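Local coordinates for protein glycoside hydrolase family 31 (Kribbella flavida DSM 17836, PDB 5X3I) that hydrolyses the alpha-1,3-glucosidic linkages of the cyclic tetrasaccharide cyclobis-(1-6)-alpha-nigerosyl to give isomaltose inside the cell, at residues N493-G505 with T517-H529. The protein carries 1 engineered substitution. Numbering follows the deposited sequence.
With GOL (glycerol), chain M; SO4 (sulfate ion), chain I.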
ATOM      1  N   ASN A 493      13.691  -0.546   4.961  1.00 17.50           N
ATOM      2  CA  ASN A 493      12.316  -0.424   5.421  1.00 17.34           C
ATOM      3  C   ASN A 493      11.306  -0.342   4.286  1.00 17.02           C
ATOM      4  O   ASN A 493      10.229  -0.911   4.385  1.00 14.85           O
ATOM      5  CB  ASN A 493      12.168   0.793   6.341  1.00 15.34           C
ATOM      6  CG  ASN A 493      12.934   0.623   7.637  1.00 15.27           C
ATOM      7  OD1 ASN A 493      13.456  -0.446   7.913  1.00 17.67           O
ATOM      8  ND2 ASN A 493      13.009   1.683   8.431  1.00 19.02           N
ATOM      9  N   ASN A 494      11.654   0.366   3.218  1.00 15.49           N
ATOM     10  CA  ASN A 494      10.795   0.438   2.053  1.00 16.54           C
ATOM     11  C   ASN A 494      10.734  -0.897   1.296  1.00 15.20           C
ATOM     12  O   ASN A 494       9.757  -1.174   0.616  1.00 14.12           O
ATOM     13  CB  ASN A 494      11.252   1.546   1.093  1.00 14.37           C
ATOM     14  CG  ASN A 494      10.852   2.940   1.558  1.00 15.68           C
ATOM     15  OD1 ASN A 494       9.854   3.121   2.247  1.00 19.10           O
ATOM     16  ND2 ASN A 494      11.625   3.937   1.150  1.00 18.32           N
ATOM     17  N   LEU A 495      11.786  -1.700   1.405  1.00 15.76           N
ATOM     18  CA  LEU A 495      11.836  -2.983   0.715  1.00 14.95           C
ATOM     19  C   LEU A 495      11.041  -4.078   1.435  1.00 15.13           C
ATOM     20  O   LEU A 495      10.682  -5.074   0.813  1.00 12.10           O
ATOM     21  CB  LEU A 495      13.278  -3.456   0.536  1.00 15.49           C
ATOM     22  CG  LEU A 495      14.182  -2.665  -0.416  1.00 15.95           C
ATOM     23  CD1 LEU A 495      15.558  -3.300  -0.468  1.00 15.57           C
ATOM     24  CD2 LEU A 495      13.586  -2.591  -1.812  1.00 16.89           C
ATOM     25  N   TYR A 496      10.783  -3.882   2.729  1.00 14.01           N
ATOM     26  CA  TYR A 496      10.159  -4.912   3.545  1.00 14.44           C
ATOM     27  C   TYR A 496       8.880  -5.493   2.927  1.00 13.77           C
ATOM     28  O   TYR A 496       8.789  -6.694   2.838  1.00 16.14           O
ATOM     29  CB  TYR A 496       9.848  -4.420   4.964  1.00 13.47           C
ATOM     30  CG  TYR A 496       9.469  -5.580   5.868  1.00 12.38           C
ATOM     31  CD1 TYR A 496      10.443  -6.336   6.492  1.00 11.31           C
ATOM     32  CD2 TYR A 496       8.141  -5.938   6.052  1.00 13.22           C
ATOM     33  CE1 TYR A 496      10.117  -7.397   7.295  1.00 14.00           C
ATOM     34  CE2 TYR A 496       7.797  -7.009   6.847  1.00 12.25           C
ATOM     35  CZ  TYR A 496       8.787  -7.737   7.461  1.00 14.82           C
ATOM     36  OH  TYR A 496       8.450  -8.781   8.268  1.00 13.38           O
ATOM     37  N   PRO A 497       7.916  -4.655   2.490  1.00 11.96           N
ATOM     38  CA  PRO A 497       6.699  -5.265   1.933  1.00 13.20           C
ATOM     39  C   PRO A 497       6.937  -6.070   0.653  1.00 15.49           C
ATOM     40  O   PRO A 497       6.154  -6.985   0.394  1.00 14.46           O
ATOM     41  CB  PRO A 497       5.790  -4.065   1.650  1.00 10.48           C
ATOM     42  CG  PRO A 497       6.742  -2.874   1.544  1.00 12.41           C
ATOM     43  CD  PRO A 497       7.805  -3.185   2.552  1.00 11.33           C
ATOM     44  N   VAL A 498       7.978  -5.742  -0.113  1.00 12.81           N
ATOM     45  CA  VAL A 498       8.365  -6.553  -1.260  1.00 10.69           C
ATOM     46  C   VAL A 498       8.797  -7.964  -0.830  1.00 13.21           C
ATOM     47  O   VAL A 498       8.299  -8.950  -1.373  1.00 12.99           O
ATOM     48  CB  VAL A 498       9.522  -5.934  -2.075  1.00 16.01           C
ATOM     49  CG1 VAL A 498       9.647  -6.674  -3.414  1.00 12.74           C
ATOM     50  CG2 VAL A 498       9.307  -4.436  -2.297  1.00 12.41           C
ATOM     51  N   HIS A 499       9.725  -8.040   0.122  1.00 12.45           N
ATOM     52  CA  HIS A 499      10.181  -9.308   0.679  1.00 12.50           C
ATOM     53  C   HIS A 499       8.999 -10.117   1.221  1.00 13.91           C
ATOM     54  O   HIS A 499       8.955 -11.333   1.077  1.00 13.45           O
ATOM     55  CB  HIS A 499      11.197  -9.100   1.814  1.00 11.47           C
ATOM     56  CG  HIS A 499      12.476  -8.444   1.391  1.00 13.35           C
ATOM     57  ND1 HIS A 499      13.205  -8.857   0.298  1.00 13.70           N
ATOM     58  CD2 HIS A 499      13.168  -7.407   1.932  1.00 13.67           C
ATOM     59  CE1 HIS A 499      14.285  -8.105   0.178  1.00 18.13           C
ATOM     60  NE2 HIS A 499      14.291  -7.221   1.162  1.00 16.32           N
ATOM     61  N   TYR A 500       8.059  -9.408   1.838  1.00 10.21           N
ATOM     62  CA  TYR A 500       6.905 -10.002   2.505  1.00 13.29           C
ATOM     63  C   TYR A 500       5.978 -10.698   1.504  1.00 13.99           C
ATOM     64  O   TYR A 500       5.700 -11.870   1.646  1.00 12.62           O
ATOM     65  CB  TYR A 500       6.164  -8.916   3.292  1.00 11.60           C
ATOM     66  CG  TYR A 500       4.838  -9.272   3.925  1.00 11.59           C
ATOM     67  CD1 TYR A 500       4.610 -10.510   4.513  1.00  9.52           C
ATOM     68  CD2 TYR A 500       3.827  -8.323   3.996  1.00 12.81           C
ATOM     69  CE1 TYR A 500       3.396 -10.796   5.116  1.00  9.18           C
ATOM     70  CE2 TYR A 500       2.623  -8.600   4.584  1.00 11.86           C
ATOM     71  CZ  TYR A 500       2.403  -9.825   5.152  1.00 11.96           C
ATOM     72  OH  TYR A 500       1.191 -10.055   5.750  1.00 12.01           O
ATOM     73  N   ALA A 501       5.545  -9.969   0.488  1.00 13.59           N
ATOM     74  CA  ALA A 501       4.780 -10.539  -0.609  1.00 14.46           C
ATOM     75  C   ALA A 501       5.484 -11.738  -1.249  1.00 13.48           C
ATOM     76  O   ALA A 501       4.883 -12.804  -1.443  1.00 13.44           O
ATOM     77  CB  ALA A 501       4.505  -9.473  -1.658  1.00 15.58           C
ATOM     78  N   ARG A 502       6.749 -11.543  -1.584  1.00 12.52           N
ATOM     79  CA  ARG A 502       7.576 -12.560  -2.213  1.00 10.33           C
ATOM     80  C   ARG A 502       7.640 -13.831  -1.357  1.00 13.07           C
ATOM     81  O   ARG A 502       7.577 -14.940  -1.881  1.00 12.63           O
ATOM     82  CB  ARG A 502       8.987 -12.002  -2.465  1.00 11.62           C
ATOM     83  CG  ARG A 502       9.985 -12.967  -3.091  1.00 13.77           C
ATOM     84  CD  ARG A 502      10.897 -13.592  -2.042  1.00 13.75           C
ATOM     85  NE  ARG A 502      11.866 -14.505  -2.632  1.00 15.86           N
ATOM     86  CZ  ARG A 502      13.084 -14.162  -3.035  1.00 18.25           C
ATOM     87  NH1 ARG A 502      13.885 -15.080  -3.561  1.00 20.06           N
ATOM     88  NH2 ARG A 502      13.506 -12.913  -2.916  1.00 17.23           N
ATOM     89  N   ALA A 503       7.777 -13.659  -0.045  1.00 14.53           N
ATOM     90  CA  ALA A 503       7.882 -14.802   0.854  1.00 12.95           C
ATOM     91  C   ALA A 503       6.639 -15.691   0.755  1.00 10.52           C
ATOM     92  O   ALA A 503       6.752 -16.896   0.666  1.00 11.80           O
ATOM     93  CB  ALA A 503       8.094 -14.354   2.274  1.00 11.94           C
ATOM     94  N   PHE A 504       5.454 -15.098   0.766  1.00 12.70           N
ATOM     95  CA  PHE A 504       4.261 -15.929   0.703  1.00 12.29           C
ATOM     96  C   PHE A 504       3.955 -16.386  -0.729  1.00 11.61           C
ATOM     97  O   PHE A 504       3.412 -17.481  -0.926  1.00 12.18           O
ATOM     98  CB  PHE A 504       3.092 -15.212   1.374  1.00 12.54           C
ATOM     99  CG  PHE A 504       3.178 -15.287   2.879  1.00 15.06           C
ATOM    100  CD1 PHE A 504       2.635 -16.364   3.565  1.00 14.33           C
ATOM    101  CD2 PHE A 504       3.889 -14.338   3.598  1.00 10.93           C
ATOM    102  CE1 PHE A 504       2.764 -16.477   4.944  1.00 11.87           C
ATOM    103  CE2 PHE A 504       4.018 -14.457   4.979  1.00 11.68           C
ATOM    104  CZ  PHE A 504       3.444 -15.520   5.646  1.00 10.61           C
ATOM    105  N   GLY A 505       4.370 -15.601  -1.717  1.00 10.84           N
ATOM    106  CA  GLY A 505       4.357 -16.065  -3.096  1.00 10.08           C
ATOM    107  C   GLY A 505       5.135 -17.370  -3.226  1.00 13.33           C
ATOM    108  O   GLY A 505       4.646 -18.347  -3.805  1.00 14.88           O
ATOM    109  N   THR A 517      -0.874 -13.695  -3.669  1.00 12.56           N
ATOM    110  CA  THR A 517      -0.809 -12.938  -2.435  1.00 11.94           C
ATOM    111  C   THR A 517      -1.675 -11.736  -2.761  1.00 13.37           C
ATOM    112  O   THR A 517      -1.870 -11.418  -3.930  1.00 12.66           O
ATOM    113  CB  THR A 517       0.647 -12.504  -2.032  1.00 11.17           C
ATOM    114  OG1 THR A 517       1.312 -11.941  -3.163  1.00 11.60           O
ATOM    115  CG2 THR A 517       1.466 -13.689  -1.534  1.00 11.49           C
ATOM    116  N   PHE A 518      -2.257 -11.133  -1.738  1.00 11.89           N
ATOM    117  CA  PHE A 518      -3.120  -9.990  -1.898  1.00 13.22           C
ATOM    118  C   PHE A 518      -2.618  -8.945  -0.887  1.00 12.80           C
ATOM    119  O   PHE A 518      -2.831  -9.103   0.309  1.00 12.13           O
ATOM    120  CB  PHE A 518      -4.560 -10.451  -1.646  1.00 12.44           C
ATOM    121  CG  PHE A 518      -5.636  -9.426  -1.907  1.00 13.48           C
ATOM    122  CD1 PHE A 518      -6.468  -9.019  -0.892  1.00 13.93           C
ATOM    123  CD2 PHE A 518      -5.879  -8.946  -3.173  1.00 18.18           C
ATOM    124  CE1 PHE A 518      -7.509  -8.112  -1.126  1.00 16.54           C
ATOM    125  CE2 PHE A 518      -6.912  -8.037  -3.413  1.00 17.37           C
ATOM    126  CZ  PHE A 518      -7.731  -7.631  -2.387  1.00 13.62           C
ATOM    127  N   SER A 519      -2.012  -7.867  -1.378  1.00 13.66           N
ATOM    128  CA  SER A 519      -1.230  -6.939  -0.542  1.00 11.90           C
ATOM    129  C   SER A 519      -1.657  -5.487  -0.752  1.00 11.31           C
ATOM    130  O   SER A 519      -2.057  -5.131  -1.841  1.00 13.30           O
ATOM    131  CB  SER A 519       0.266  -7.052  -0.854  1.00 12.30           C
ATOM    132  OG  SER A 519       0.748  -8.372  -0.791  1.00 15.88           O
ATOM    133  N   ARG A 520      -1.672  -4.679   0.298  1.00 12.20           N
ATOM    134  CA  ARG A 520      -1.803  -3.228   0.156  1.00 11.36           C
ATOM    135  C   ARG A 520      -0.463  -2.505  -0.070  1.00 13.86           C
ATOM    136  O   ARG A 520      -0.400  -1.521  -0.786  1.00 13.13           O
ATOM    137  CB  ARG A 520      -2.544  -2.639   1.354  1.00 11.58           C
ATOM    138  CG  ARG A 520      -1.751  -2.581   2.648  1.00 14.89           C
ATOM    139  CD  ARG A 520      -2.628  -2.176   3.817  1.00 12.81           C
ATOM    140  NE  ARG A 520      -1.844  -2.016   5.030  1.00 15.61           N
ATOM    141  CZ  ARG A 520      -2.339  -2.017   6.260  1.00 15.38           C
ATOM    142  NH1 ARG A 520      -3.639  -2.196   6.462  1.00 14.74           N
ATOM    143  NH2 ARG A 520      -1.524  -1.841   7.294  1.00 15.35           N
ATOM    144  N   ALA A 521       0.598  -3.015   0.548  1.00 16.51           N
ATOM    145  CA  ALA A 521       1.866  -2.311   0.645  1.00 14.73           C
ATOM    146  C   ALA A 521       2.894  -2.871  -0.311  1.00 14.37           C
ATOM    147  O   ALA A 521       2.868  -4.050  -0.642  1.00 16.56           O
ATOM    148  CB  ALA A 521       2.397  -2.366   2.053  1.00 15.84           C
ATOM    149  N   GLY A 522       3.778  -2.001  -0.784  1.00 12.36           N
ATOM    150  CA  GLY A 522       4.826  -2.417  -1.686  1.00 13.90           C
ATOM    151  C   GLY A 522       5.778  -1.297  -2.052  1.00 14.29           C
ATOM    152  O   GLY A 522       5.725  -0.203  -1.486  1.00 15.35           O
ATOM    153  N   PHE A 523       6.640  -1.583  -3.015  1.00 14.12           N
ATOM    154  CA  PHE A 523       7.671  -0.663  -3.459  1.00 15.91           C
ATOM    155  C   PHE A 523       8.101  -1.138  -4.830  1.00 16.96           C
ATOM    156  O   PHE A 523       7.504  -2.062  -5.386  1.00 14.66           O
ATOM    157  CB  PHE A 523       8.866  -0.638  -2.492  1.00 14.54           C
ATOM    158  CG  PHE A 523       9.746   0.596  -2.622  1.00 14.37           C
ATOM    159  CD1 PHE A 523       9.284   1.835  -2.216  1.00 12.91           C
ATOM    160  CD2 PHE A 523      11.026   0.506  -3.154  1.00 16.01           C
ATOM    161  CE1 PHE A 523      10.090   2.968  -2.331  1.00 17.50           C
ATOM    162  CE2 PHE A 523      11.836   1.635  -3.284  1.00 15.22           C
ATOM    163  CZ  PHE A 523      11.367   2.862  -2.866  1.00 14.06           C
ATOM    164  N   THR A 524       9.155  -0.525  -5.351  1.00 18.78           N
ATOM    165  CA  THR A 524       9.800  -0.979  -6.567  1.00 14.48           C
ATOM    166  C   THR A 524      10.091  -2.478  -6.473  1.00 16.28           C
ATOM    167  O   THR A 524      10.671  -2.936  -5.503  1.00 14.37           O
ATOM    168  CB  THR A 524      11.144  -0.218  -6.800  1.00 16.54           C
ATOM    169  OG1 THR A 524      10.916   1.200  -6.835  1.00 14.93           O
ATOM    170  CG2 THR A 524      11.796  -0.668  -8.089  1.00 17.12           C
ATOM    171  N   GLY A 525       9.687  -3.234  -7.488  1.00 15.64           N
ATOM    172  CA  GLY A 525       9.863  -4.675  -7.471  1.00 14.24           C
ATOM    173  C   GLY A 525       8.615  -5.464  -7.087  1.00 16.43           C
ATOM    174  O   GLY A 525       8.514  -6.644  -7.415  1.00 15.74           O
ATOM    175  N   SER A 526       7.663  -4.819  -6.415  1.00 15.24           N
ATOM    176  CA  SER A 526       6.412  -5.480  -6.041  1.00 15.11           C
ATOM    177  C   SER A 526       5.605  -5.990  -7.247  1.00 16.10           C
ATOM    178  O   SER A 526       4.741  -6.855  -7.094  1.00 16.05           O
ATOM    179  CB  SER A 526       5.536  -4.545  -5.203  1.00 13.81           C
ATOM    180  OG  SER A 526       6.027  -4.445  -3.889  1.00 12.69           O
ATOM    181  N   GLN A 527       5.904  -5.466  -8.433  1.00 15.76           N
ATOM    182  CA  GLN A 527       5.235  -5.878  -9.665  1.00 13.48           C
ATOM    183  C   GLN A 527       5.260  -7.405  -9.843  1.00 13.78           C
ATOM    184  O   GLN A 527       4.333  -7.987 -10.386  1.00 13.27           O
ATOM    185  CB  GLN A 527       5.882  -5.218 -10.894  1.00 14.31           C
ATOM    186  CG  GLN A 527       5.771  -3.686 -10.987  1.00 11.73           C
ATOM    187  CD  GLN A 527       6.972  -2.971 -10.381  1.00 14.18           C
ATOM    188  OE1 GLN A 527       7.622  -3.498  -9.486  1.00 17.28           O
ATOM    189  NE2 GLN A 527       7.269  -1.761 -10.875  1.00 14.98           N
ATOM    190  N   ALA A 528       6.332  -8.034  -9.387  1.00 13.08           N
ATOM    191  CA  ALA A 528       6.516  -9.457  -9.591  1.00 15.52           C
ATOM    192  C   ALA A 528       5.719 -10.312  -8.608  1.00 12.95           C
ATOM    193  O   ALA A 528       5.687 -11.525  -8.752  1.00 14.59           O
ATOM    194  CB  ALA A 528       7.997  -9.811  -9.504  1.00 15.28           C
ATOM    195  N   HIS A 529       5.127  -9.700  -7.586  1.00 13.60           N
ATOM    196  CA  HIS A 529       4.505 -10.520  -6.555  1.00 14.78           C
ATOM    197  C   HIS A 529       3.028 -10.284  -6.261  1.00 13.08           C
ATOM    198  O   HIS A 529       2.677  -9.469  -5.417  1.00 13.15           O
ATOM    199  CB  HIS A 529       5.304 -10.306  -5.262  1.00 13.41           C
ATOM    200  CG  HIS A 529       6.783 -10.444  -5.450  1.00 12.31           C
ATOM    201  ND1 HIS A 529       7.392 -11.659  -5.657  1.00 11.99           N
ATOM    202  CD2 HIS A 529       7.770  -9.515  -5.483  1.00 14.46           C
ATOM    203  CE1 HIS A 529       8.692 -11.480  -5.802  1.00 13.36           C
ATOM    204  NE2 HIS A 529       8.949 -10.189  -5.697  1.00 14.30           N
TER
HETATM  205  C1  GOL M 811      11.802  -9.622  -2.682  1.00 15.41           C
HETATM  206  O1  GOL M 811      12.492 -10.495  -1.852  1.00 14.77           O
HETATM  207  C2  GOL M 811      12.708  -9.451  -3.900  1.00 23.75           C
HETATM  208  O2  GOL M 811      13.690  -8.545  -3.669  1.00 32.65           O
HETATM  209  C3  GOL M 811      12.069  -9.359  -5.278  1.00 29.33           C
HETATM  210  O3  GOL M 811      12.116 -10.683  -5.829  1.00 32.84           O
HETATM  211  S   SO4 I 807      16.896 -13.020  -4.536  1.00 62.07           S
HETATM  212  O1  SO4 I 807      15.880 -13.244  -5.557  1.00 51.82           O
HETATM  213  O2  SO4 I 807      16.963 -14.169  -3.640  1.00 40.48           O
HETATM  214  O3  SO4 I 807      18.194 -12.813  -5.171  1.00 67.80           O
HETATM  215  O4  SO4 I 807      16.545 -11.829  -3.781  1.00 43.29           O
HETATM  216  O   HOH W   1       4.815  -5.806  -1.987  1.00 11.25           O
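R502 and H529 pack side by side. R502 CB sits over one face of the H529 imidazole, 3.6 Å from the ring centroid, as a CH-pi contact. A528 CB covers the opposite face. The R502 chain bends about its CB-CG bond (chi2 -99°), and its guanidinium reaches a sulfate and a glycerol, both probably from the crystallisation liquor. R502 NH2 donates to glycerol O1 at 2.8 Å, which H499 ND1 also bonds. D506 holds R502 NE by a salt bridge.

V498 splays its methyls: CG1 meets H529 CD2, while CG2 lies 3.6 Å from S526 OG. N494 CB lies over one F523 ring face, toward the rim, 3.9 Å from the centroid (CH-pi), with amide and ring 13° apart. S244 and V207 bind that amide. A water ties P497 O, weakly, to A521 O and S526 OG. S526 OG also accepts from F523 N at 3.1 Å, across the type II turn F523-S526.

T517 CG2 packs against A501 O and G505 N. S519 OG lies 4.0 Å from A501 CB and bonds T470 OG1. A521 touches E474, an active-site residue by similarity. Segment 496-505 runs nearly antiparallel (159°) to strand 517-519. Helix 496-510 belongs to the TIM-barrel beta-alpha-beta crossover from strand 467-470 to its parallel neighbour 517-519.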